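Local coordinates for protein antibiotic biosynthesis monooxygenase (Rhodospirillum rubrum, PDB 4HL9) that probably acts as a monooxygenase, as other members of the antibiotic biosynthesis monooxygenase family do, at residues A[43-54]-A[90-100]. Numbering follows the deposited sequence.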
loop_
_atom_site.group_PDB
_atom_site.type_symbol
_atom_site.label_atom_id
_atom_site.label_comp_id
_atom_site.label_asym_id
_atom_site.label_seq_id
_atom_site.Cartn_x
_atom_site.Cartn_y
_atom_site.Cartn_z
ATOM N N LEU A 43 -13.404 12.027 10.802
ATOM C CA LEU A 43 -13.646 12.198 9.372
ATOM C C LEU A 43 -13.224 10.927 8.615
ATOM O O LEU A 43 -13.993 10.385 7.818
ATOM C CB LEU A 43 -12.850 13.405 8.866
ATOM C CG LEU A 43 -13.382 14.836 9.025
ATOM C CD1 LEU A 43 -14.344 15.009 10.176
ATOM C CD2 LEU A 43 -12.282 15.905 9.004
ATOM N N TYR A 44 -12.015 10.442 8.907
ATOM C CA TYR A 44 -11.527 9.180 8.348
ATOM C C TYR A 44 -12.462 8.005 8.698
ATOM O O TYR A 44 -12.745 7.170 7.839
ATOM C CB TYR A 44 -10.105 8.884 8.848
ATOM C CG TYR A 44 -8.970 9.566 8.102
ATOM C CD1 TYR A 44 -8.761 9.358 6.747
ATOM C CD2 TYR A 44 -8.050 10.370 8.786
ATOM C CE1 TYR A 44 -7.684 9.968 6.082
ATOM C CE2 TYR A 44 -6.998 10.977 8.140
ATOM C CZ TYR A 44 -6.806 10.774 6.804
ATOM O OH TYR A 44 -5.760 11.392 6.191
ATOM N N ARG A 45 -12.933 7.938 9.945
ATOM C CA ARG A 45 -13.829 6.850 10.354
ATOM C C ARG A 45 -15.143 6.824 9.541
ATOM O O ARG A 45 -15.578 5.763 9.069
ATOM C CB ARG A 45 -14.126 6.901 11.858
ATOM C CG ARG A 45 -12.919 6.672 12.772
ATOM C CD ARG A 45 -13.387 6.559 14.219
ATOM N NE ARG A 45 -12.608 7.387 15.143
ATOM C CZ ARG A 45 -11.366 7.119 15.550
ATOM N NH1 ARG A 45 -10.716 6.043 15.109
ATOM N NH2 ARG A 45 -10.763 7.943 16.397
ATOM N N GLU A 46 -15.747 7.996 9.349
ATOM C CA GLU A 46 -16.946 8.108 8.501
ATOM C C GLU A 46 -16.634 7.786 7.034
ATOM O O GLU A 46 -17.402 7.093 6.383
ATOM C CB GLU A 46 -17.605 9.495 8.612
ATOM C CG GLU A 46 -18.941 9.604 7.831
ATOM C CD GLU A 46 -19.569 10.998 7.860
ATOM O OE1 GLU A 46 -19.083 11.882 8.603
ATOM O OE2 GLU A 46 -20.560 11.207 7.129
ATOM N N LEU A 47 -15.523 8.301 6.512
ATOM C CA LEU A 47 -15.106 7.995 5.135
ATOM C C LEU A 47 -15.016 6.468 4.911
ATOM O O LEU A 47 -15.557 5.928 3.937
ATOM C CB LEU A 47 -13.801 8.748 4.775
ATOM C CG LEU A 47 -13.252 8.603 3.355
ATOM C CD1 LEU A 47 -14.298 9.057 2.305
ATOM C CD2 LEU A 47 -11.889 9.310 3.158
ATOM N N VAL A 48 -14.382 5.775 5.847
ATOM C CA VAL A 48 -14.228 4.318 5.758
ATOM C C VAL A 48 -15.592 3.618 5.800
ATOM O O VAL A 48 -15.912 2.793 4.918
ATOM C CB VAL A 48 -13.264 3.798 6.836
ATOM C CG1 VAL A 48 -13.329 2.276 6.966
ATOM C CG2 VAL A 48 -11.845 4.238 6.513
ATOM N N GLU A 49 -16.413 3.989 6.779
ATOM C CA GLU A 49 -17.738 3.387 6.929
ATOM C C GLU A 49 -18.632 3.574 5.687
ATOM O O GLU A 49 -19.226 2.608 5.204
ATOM C CB GLU A 49 -18.410 3.908 8.202
ATOM C CG GLU A 49 -19.930 3.798 8.229
ATOM C CD GLU A 49 -20.511 4.558 9.402
ATOM O OE1 GLU A 49 -20.920 5.728 9.202
ATOM O OE2 GLU A 49 -20.523 3.999 10.519
ATOM N N LYS A 50 -18.684 4.791 5.152
ATOM C CA LYS A 50 -19.529 5.094 3.989
ATOM C C LYS A 50 -18.980 4.495 2.707
ATOM O O LYS A 50 -19.753 4.055 1.831
ATOM C CB LYS A 50 -19.697 6.614 3.785
ATOM C CG LYS A 50 -20.581 7.376 4.780
ATOM C CD LYS A 50 -22.013 6.879 4.820
ATOM C CE LYS A 50 -22.970 7.907 5.479
ATOM N NZ LYS A 50 -22.421 8.580 6.693
ATOM N N THR A 51 -17.652 4.501 2.571
ATOM C CA THR A 51 -17.030 3.932 1.377
ATOM C C THR A 51 -17.304 2.433 1.295
ATOM O O THR A 51 -17.621 1.928 0.218
ATOM C CB THR A 51 -15.523 4.217 1.259
ATOM O OG1 THR A 51 -15.300 5.627 1.153
ATOM C CG2 THR A 51 -14.946 3.555 -0.002
ATOM N N ARG A 52 -17.193 1.737 2.429
ATOM C CA ARG A 52 -17.440 0.287 2.472
ATOM C C ARG A 52 -18.886 -0.075 2.114
ATOM O O ARG A 52 -19.166 -1.200 1.695
ATOM C CB ARG A 52 -17.102 -0.272 3.849
ATOM C CG ARG A 52 -15.606 -0.394 4.110
ATOM C CD ARG A 52 -15.377 -0.752 5.567
ATOM N NE ARG A 52 -13.974 -1.057 5.841
ATOM C CZ ARG A 52 -13.481 -1.196 7.071
ATOM N NH1 ARG A 52 -14.268 -1.042 8.125
ATOM N NH2 ARG A 52 -12.204 -1.474 7.245
ATOM N N GLN A 53 -19.792 0.880 2.295
ATOM C CA GLN A 53 -21.192 0.734 1.879
ATOM C C GLN A 53 -21.435 1.017 0.388
ATOM O O GLN A 53 -22.555 0.867 -0.088
ATOM C CB GLN A 53 -22.101 1.610 2.747
ATOM C CG GLN A 53 -22.042 1.239 4.230
ATOM C CD GLN A 53 -22.820 2.201 5.114
ATOM O OE1 GLN A 53 -23.158 3.325 4.706
ATOM N NE2 GLN A 53 -23.100 1.768 6.337
ATOM N N GLU A 54 -20.411 1.417 -0.360
ATOM C CA GLU A 54 -20.605 1.614 -1.796
ATOM C C GLU A 54 -20.795 0.251 -2.439
ATOM O O GLU A 54 -20.028 -0.666 -2.140
ATOM C CB GLU A 54 -19.421 2.321 -2.449
ATOM C CG GLU A 54 -19.308 3.782 -2.075
ATOM C CD GLU A 54 -18.011 4.392 -2.547
ATOM O OE1 GLU A 54 -17.542 4.037 -3.653
ATOM O OE2 GLU A 54 -17.476 5.249 -1.818
ATOM N N THR A 90 -18.829 10.534 -4.916
ATOM C CA THR A 90 -19.836 10.313 -3.886
ATOM C C THR A 90 -19.954 11.521 -2.957
ATOM O O THR A 90 -19.024 12.326 -2.842
ATOM C CB THR A 90 -19.533 9.088 -3.037
ATOM O OG1 THR A 90 -18.246 9.242 -2.427
ATOM C CG2 THR A 90 -19.547 7.798 -3.883
ATOM N N GLU A 91 -21.095 11.635 -2.294
ATOM C CA GLU A 91 -21.294 12.686 -1.300
ATOM C C GLU A 91 -20.220 12.609 -0.197
ATOM O O GLU A 91 -19.605 13.617 0.145
ATOM C CB GLU A 91 -22.706 12.603 -0.705
ATOM C CG GLU A 91 -23.151 13.853 0.044
ATOM C CD GLU A 91 -22.559 13.948 1.460
ATOM O OE1 GLU A 91 -22.383 12.906 2.153
ATOM O OE2 GLU A 91 -22.282 15.086 1.872
ATOM N N HIS A 92 -19.998 11.417 0.342
ATOM C CA HIS A 92 -19.062 11.269 1.452
ATOM C C HIS A 92 -17.611 11.599 1.053
ATOM O O HIS A 92 -16.928 12.310 1.799
ATOM C CB HIS A 92 -19.211 9.904 2.141
ATOM C CG HIS A 92 -19.101 8.740 1.209
ATOM N ND1 HIS A 92 -20.190 8.211 0.545
ATOM C CD2 HIS A 92 -18.029 8.006 0.827
ATOM C CE1 HIS A 92 -19.791 7.196 -0.205
ATOM N NE2 HIS A 92 -18.483 7.059 -0.063
ATOM N N PHE A 93 -17.157 11.138 -0.115
ATOM C CA PHE A 93 -15.815 11.508 -0.607
ATOM C C PHE A 93 -15.653 13.032 -0.805
ATOM O O PHE A 93 -14.688 13.651 -0.285
ATOM C CB PHE A 93 -15.441 10.745 -1.886
ATOM C CG PHE A 93 -14.015 10.956 -2.352
ATOM C CD1 PHE A 93 -13.618 12.163 -2.919
ATOM C CD2 PHE A 93 -13.073 9.927 -2.245
ATOM C CE1 PHE A 93 -12.301 12.374 -3.350
ATOM C CE2 PHE A 93 -11.747 10.107 -2.698
ATOM C CZ PHE A 93 -11.358 11.339 -3.244
ATOM N N THR A 94 -16.578 13.635 -1.553
ATOM C CA THR A 94 -16.471 15.055 -1.867
ATOM C C THR A 94 -16.678 15.981 -0.650
ATOM O O THR A 94 -16.198 17.114 -0.635
ATOM C CB THR A 94 -17.411 15.467 -3.030
ATOM O OG1 THR A 94 -18.749 15.133 -2.676
ATOM C CG2 THR A 94 -17.006 14.747 -4.333
ATOM N N ARG A 95 -17.360 15.504 0.372
ATOM C CA ARG A 95 -17.488 16.269 1.608
ATOM C C ARG A 95 -16.262 16.033 2.515
ATOM O O ARG A 95 -15.599 16.987 2.935
ATOM C CB ARG A 95 -18.809 15.924 2.318
ATOM C CG ARG A 95 -18.962 16.489 3.738
ATOM C CD ARG A 95 -20.331 16.200 4.326
ATOM N NE ARG A 95 -20.750 14.801 4.189
ATOM C CZ ARG A 95 -20.507 13.839 5.078
ATOM N NH1 ARG A 95 -19.833 14.100 6.191
ATOM N NH2 ARG A 95 -20.932 12.603 4.843
ATOM N N LEU A 96 -15.943 14.765 2.773
ATOM C CA LEU A 96 -14.960 14.422 3.802
ATOM C C LEU A 96 -13.508 14.690 3.412
ATOM O O LEU A 96 -12.728 15.171 4.264
ATOM C CB LEU A 96 -15.158 12.992 4.339
ATOM C CG LEU A 96 -16.464 12.722 5.121
ATOM C CD1 LEU A 96 -16.767 11.224 5.211
ATOM C CD2 LEU A 96 -16.448 13.346 6.500
ATOM N N VAL A 97 -13.148 14.409 2.150
ATOM C CA VAL A 97 -11.749 14.455 1.717
ATOM C C VAL A 97 -11.128 15.870 1.732
ATOM O O VAL A 97 -9.981 16.036 2.202
ATOM C CB VAL A 97 -11.486 13.697 0.378
ATOM C CG1 VAL A 97 -10.050 13.853 -0.062
ATOM C CG2 VAL A 97 -11.794 12.196 0.536
ATOM N N PRO A 98 -11.856 16.887 1.203
ATOM C CA PRO A 98 -11.312 18.246 1.346
ATOM C C PRO A 98 -11.230 18.689 2.815
ATOM O O PRO A 98 -10.276 19.383 3.178
ATOM C CB PRO A 98 -12.293 19.114 0.546
ATOM C CG PRO A 98 -12.914 18.137 -0.460
ATOM C CD PRO A 98 -13.045 16.861 0.321
ATOM N N LEU A 99 -12.171 18.264 3.658
ATOM C CA LEU A 99 -12.098 18.598 5.082
ATOM C C LEU A 99 -10.863 17.996 5.773
ATOM O O LEU A 99 -10.287 18.609 6.671
ATOM C CB LEU A 99 -13.360 18.178 5.821
ATOM C CG LEU A 99 -14.679 18.873 5.441
ATOM C CD1 LEU A 99 -15.797 18.189 6.197
ATOM C CD2 LEU A 99 -14.578 20.381 5.750
ATOM N N ILE A 100 -10.481 16.799 5.339
ATOM C CA ILE A 100 -9.240 16.155 5.741
ATOM C C ILE A 100 -8.031 16.862 5.179
ATOM O O ILE A 100 -7.101 17.214 5.926
ATOM C CB ILE A 100 -9.235 14.655 5.354
ATOM C CG1 ILE A 100 -10.246 13.924 6.225
ATOM C CG2 ILE A 100 -7.826 14.065 5.550
ATOM C CD1 ILE A 100 -10.796 12.569 5.620
#
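His92 lies between the two helices with Lys50 against one face of its imidazole and Thr90 OG1 over the opposite one. Thr90 holds the N-cap position, its OG1 hydrogen-bonded to His87 O and accepting from Phe93 N. The Lys50 contact is a CH-pi approach, CB standing 3.6 Å from the ring centroid and displaced toward the rim. With CG placed between the backbone N and the carbonyl carbon (chi1 54°), the ring is directed at helix 43-52 and presents NE2 to Glu54. NE2 donates to Glu54 OE2 at 2.7 Å; the carboxylate oxygen lies close to the ring plane and is met on its anti side, somewhat out of the carboxylate plane. His87 ND1 also bonds to this oxygen, so two histidines share one carboxylate oxygen.

Beside the imidazole, Leu47 enters as a knob into the hole formed by His92, Phe93, Leu96 and Val97. Its branches divide: CD1 reaches the His92 edge and the Phe93 backbone, while CD2 meets Val97 CG2 at 3.9 Å. Leu96 returns the contact by laying CD1 against the Leu47 backbone, 3.4 Å from its N. Farther along, Ile100 CD1 sits over one face of the Tyr44 ring, 4.2 Å from the centroid, and CG2 touches the phenol end, whose OH is bonded to Asp30.

Glu46, extended with CG anti to the backbone N (chi1 -175°), crosses Arg95 at roughly a right angle. Arg95 NH2 forms a salt bridge with Glu46 OE2, 2.7 Å long and made from above the carboxylate plane, the two flat groups being turned 36° apart. Arg95 extends the network by gripping Glu91 side-on through NE and NH2, and Lys50 NZ adds a weak bond to Glu46. The axes of the two segments run nearly antiparallel and approach to 9.7 Å, with helix 43-52 lying between helix 91-100 and the antiparallel sheet, in the ferredoxin-like alpha-beta fold of the antibiotic biosynthesis monooxygenase family.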